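Long-range contact in paenibacillus xanthan lyase (Paenibacillus, PDB 6F2P), which probably cleaves the polysaccharide xanthan by beta-elimination, as a multidomain lyase of polysaccharide lyase family 8: residues M154-A162 with S181-R190. Residues are numbered along the deposited sequence; the frame is centred on the assembly and turned at random.
With CA (calcium ion), chain F.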
loop_
_atom_site.group_PDB
_atom_site.type_symbol
_atom_site.label_atom_id
_atom_site.label_comp_id
_atom_site.label_asym_id
_atom_site.label_seq_id
_atom_site.Cartn_x
_atom_site.Cartn_y
_atom_site.Cartn_z
ATOM N N MET A 154 0.996 -47.184 0.015
ATOM C CA MET A 154 1.670 -46.178 -0.809
ATOM C C MET A 154 1.110 -46.159 -2.225
ATOM O O MET A 154 0.961 -45.096 -2.825
ATOM C CB MET A 154 3.184 -46.388 -0.839
ATOM C CG MET A 154 3.885 -46.095 0.485
ATOM S SD MET A 154 3.641 -44.416 1.115
ATOM C CE MET A 154 2.481 -44.698 2.456
ATOM N N ALA A 155 0.777 -47.333 -2.746
ATOM C CA ALA A 155 0.206 -47.431 -4.084
ATOM C C ALA A 155 -1.092 -46.648 -4.172
ATOM O O ALA A 155 -1.425 -46.082 -5.216
ATOM C CB ALA A 155 -0.023 -48.882 -4.464
ATOM N N ALA A 156 -1.822 -46.610 -3.066
ATOM C CA ALA A 156 -3.063 -45.861 -3.019
ATOM C C ALA A 156 -2.779 -44.364 -3.094
ATOM O O ALA A 156 -3.438 -43.634 -3.835
ATOM C CB ALA A 156 -3.827 -46.196 -1.766
ATOM N N ILE A 157 -1.793 -43.914 -2.324
ATOM C CA ILE A 157 -1.418 -42.507 -2.315
ATOM C C ILE A 157 -0.876 -42.046 -3.670
ATOM O O ILE A 157 -1.297 -41.005 -4.169
ATOM C CB ILE A 157 -0.422 -42.190 -1.195
ATOM C CG1 ILE A 157 -1.052 -42.532 0.157
ATOM C CG2 ILE A 157 -0.006 -40.719 -1.258
ATOM C CD1 ILE A 157 -0.209 -42.142 1.338
ATOM N N TYR A 158 0.030 -42.816 -4.276
ATOM C CA TYR A 158 0.492 -42.511 -5.636
ATOM C C TYR A 158 -0.684 -42.405 -6.611
ATOM O O TYR A 158 -0.654 -41.625 -7.566
ATOM C CB TYR A 158 1.427 -43.594 -6.167
ATOM C CG TYR A 158 2.869 -43.576 -5.692
ATOM C CD1 TYR A 158 3.186 -43.475 -4.347
ATOM C CD2 TYR A 158 3.909 -43.730 -6.601
ATOM C CE1 TYR A 158 4.500 -43.502 -3.924
ATOM C CE2 TYR A 158 5.224 -43.755 -6.188
ATOM C CZ TYR A 158 5.517 -43.641 -4.851
ATOM O OH TYR A 158 6.834 -43.671 -4.441
ATOM N N TYR A 159 -1.705 -43.222 -6.383
ATOM C CA TYR A 159 -2.875 -43.236 -7.251
ATOM C C TYR A 159 -3.671 -41.940 -7.146
ATOM O O TYR A 159 -3.935 -41.285 -8.155
ATOM C CB TYR A 159 -3.754 -44.442 -6.935
ATOM C CG TYR A 159 -5.132 -44.368 -7.536
ATOM C CD1 TYR A 159 -5.313 -44.428 -8.910
ATOM C CD2 TYR A 159 -6.254 -44.249 -6.729
ATOM C CE1 TYR A 159 -6.579 -44.365 -9.466
ATOM C CE2 TYR A 159 -7.526 -44.188 -7.272
ATOM C CZ TYR A 159 -7.684 -44.244 -8.643
ATOM O OH TYR A 159 -8.947 -44.177 -9.191
ATOM N N THR A 160 -4.048 -41.563 -5.928
ATOM C CA THR A 160 -4.816 -40.340 -5.731
ATOM C C THR A 160 -3.971 -39.070 -5.853
ATOM O O THR A 160 -4.478 -38.031 -6.269
ATOM C CB THR A 160 -5.541 -40.329 -4.377
ATOM O OG1 THR A 160 -4.579 -40.281 -3.316
ATOM C CG2 THR A 160 -6.403 -41.566 -4.222
ATOM N N GLN A 161 -2.689 -39.148 -5.504
ATOM C CA GLN A 161 -1.831 -37.960 -5.511
ATOM C C GLN A 161 -0.544 -38.207 -6.289
ATOM O O GLN A 161 0.512 -38.470 -5.699
ATOM C CB GLN A 161 -1.506 -37.527 -4.078
ATOM C CG GLN A 161 -0.761 -36.208 -3.964
ATOM C CD GLN A 161 -1.485 -35.105 -4.675
ATOM O OE1 GLN A 161 -1.116 -34.728 -5.783
ATOM N NE2 GLN A 161 -2.539 -34.590 -4.057
ATOM N N ALA A 162 -0.635 -38.103 -7.615
ATOM C CA ALA A 162 0.450 -38.543 -8.500
ATOM C C ALA A 162 1.513 -37.494 -8.767
ATOM O O ALA A 162 2.688 -37.827 -8.892
ATOM C CB ALA A 162 -0.105 -39.053 -9.817
ATOM N N SER A 181 5.253 -39.646 1.101
ATOM C CA SER A 181 5.077 -40.967 0.521
ATOM C C SER A 181 6.391 -41.453 -0.110
ATOM O O SER A 181 6.774 -42.610 0.064
ATOM C CB SER A 181 3.891 -41.024 -0.455
ATOM O OG SER A 181 3.957 -40.029 -1.466
ATOM N N GLY A 182 7.102 -40.559 -0.792
ATOM C CA GLY A 182 8.394 -40.899 -1.359
ATOM C C GLY A 182 9.360 -41.443 -0.320
ATOM O O GLY A 182 10.005 -42.462 -0.540
ATOM N N ILE A 183 9.461 -40.759 0.813
ATOM C CA ILE A 183 10.335 -41.188 1.894
ATOM C C ILE A 183 9.931 -42.560 2.433
ATOM O O ILE A 183 10.772 -43.446 2.624
ATOM C CB ILE A 183 10.295 -40.171 3.033
ATOM C CG1 ILE A 183 10.957 -38.867 2.585
ATOM C CG2 ILE A 183 10.968 -40.730 4.274
ATOM C CD1 ILE A 183 11.086 -37.827 3.670
ATOM N N LEU A 184 8.634 -42.729 2.674
ATOM C CA LEU A 184 8.110 -43.985 3.180
ATOM C C LEU A 184 8.279 -45.112 2.167
ATOM O O LEU A 184 8.552 -46.255 2.547
ATOM C CB LEU A 184 6.636 -43.838 3.555
ATOM C CG LEU A 184 6.345 -42.876 4.702
ATOM C CD1 LEU A 184 4.853 -42.801 4.939
ATOM C CD2 LEU A 184 7.085 -43.287 5.967
ATOM N N ASN A 185 8.121 -44.787 0.883
ATOM C CA ASN A 185 8.206 -45.796 -0.166
ATOM C C ASN A 185 9.608 -45.928 -0.756
ATOM O O ASN A 185 9.816 -46.651 -1.735
ATOM C CB ASN A 185 7.212 -45.506 -1.285
ATOM C CG ASN A 185 6.945 -46.722 -2.144
ATOM O OD1 ASN A 185 6.887 -47.840 -1.636
ATOM N ND2 ASN A 185 6.816 -46.516 -3.453
ATOM N N LYS A 186 10.562 -45.222 -0.154
ATOM C CA LYS A 186 11.963 -45.258 -0.584
ATOM C C LYS A 186 12.119 -44.988 -2.087
ATOM O O LYS A 186 12.756 -45.746 -2.813
ATOM C CB LYS A 186 12.621 -46.578 -0.153
ATOM C CG LYS A 186 12.541 -46.788 1.355
ATOM C CD LYS A 186 13.558 -47.773 1.915
ATOM C CE LYS A 186 13.504 -47.751 3.442
ATOM N NZ LYS A 186 14.581 -48.513 4.138
ATOM N N ASP A 187 11.525 -43.888 -2.531
ATOM C CA ASP A 187 11.447 -43.543 -3.940
ATOM C C ASP A 187 12.067 -42.148 -4.136
ATOM O O ASP A 187 11.366 -41.133 -4.071
ATOM C CB ASP A 187 9.973 -43.542 -4.341
ATOM C CG ASP A 187 9.756 -43.308 -5.825
ATOM O OD1 ASP A 187 10.713 -42.909 -6.530
ATOM O OD2 ASP A 187 8.604 -43.505 -6.287
ATOM N N SER A 188 13.379 -42.097 -4.363
ATOM C CA SER A 188 14.098 -40.820 -4.512
ATOM C C SER A 188 13.444 -39.852 -5.497
ATOM O O SER A 188 13.293 -38.666 -5.202
ATOM C CB SER A 188 15.556 -41.051 -4.918
ATOM O OG SER A 188 15.639 -41.792 -6.123
ATOM N N ALA A 189 13.048 -40.359 -6.659
ATOM C CA ALA A 189 12.395 -39.525 -7.662
ATOM C C ALA A 189 11.140 -38.854 -7.099
ATOM O O ALA A 189 10.880 -37.673 -7.351
ATOM C CB ALA A 189 12.054 -40.349 -8.891
ATOM N N ARG A 190 10.381 -39.615 -6.319
ATOM C CA ARG A 190 9.136 -39.133 -5.744
ATOM C C ARG A 190 9.416 -38.060 -4.691
ATOM O O ARG A 190 8.721 -37.041 -4.643
ATOM C CB ARG A 190 8.328 -40.308 -5.170
ATOM C CG ARG A 190 7.081 -39.940 -4.399
ATOM C CD ARG A 190 5.816 -40.068 -5.217
ATOM N NE ARG A 190 4.641 -40.028 -4.347
ATOM C CZ ARG A 190 3.403 -39.761 -4.755
ATOM N NH1 ARG A 190 3.159 -39.500 -6.035
ATOM N NH2 ARG A 190 2.409 -39.751 -3.875
HETATM CA CA CA F . -1.859 -33.705 -7.642
HETATM O O HOH W 1 -3.710 -35.314 -7.794
HETATM O O HOH W 2 -3.761 -32.727 -6.252
HETATM O O HOH W 3 -1.489 -35.054 -9.669
HETATM O O HOH W 4 -3.244 -32.875 -9.300
#
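The R190 chain runs back over the Y158 ring, from the hydroxyl end toward CG, with the guanidinium flat on one face and the planes 16° apart. R190 CZ sits 4.0 Å from the centre of the Y158 ring, a cation-pi contact, and R190 CD adds a CH-pi contact over the same face. CG of R190 stands opposite the backbone N (chi1 173°) and the chain then bends at chi2, which carries the guanidinium toward the end of helix 147-160. There NH1 and NH2 both reach the carbonyl oxygen of Q161, each at 2.9 Å, close to the guanidinium plane. R190 NE (3.0 Å) and NH2 (2.9 Å) donate side-on to S181 OG, so NH2 serves both acceptors. The S181 hydroxyl turns its single proton to the backbone carbonyls one turn back, V177 O being the stronger partner and I178 O also within bonding range. With an alanine here instead of R190, the Q161 carbonyl and S181 OG would probably lose their guanidinium donors and one face of the Y158 ring its cover.

Y158 OH donates to D187 OD2 at 2.6 Å, using that oxygen's anti lone pair, and accepts from N185 ND2 at 3.0 Å in a nearly straight bond. The carboxylate is almost coplanar with the ring, whereas the amide stands across it. Closer to the start of the segment, M154 SD packs 3.7 Å from S181 CB.

Q161 offers its backbone O to R190, its side-chain OE1 to a calcium ion completed by S163, E174 and waters, and NE2 to Q127 O. K186 ends helix 168-184 in a Schellman motif, and D187, at the N-cap of helix 188-197, accepts weakly from R190 N through OD1: Y158 thus docks on the tight turn between these helices, within the alpha-helical N-terminal domain of family 8 lyases.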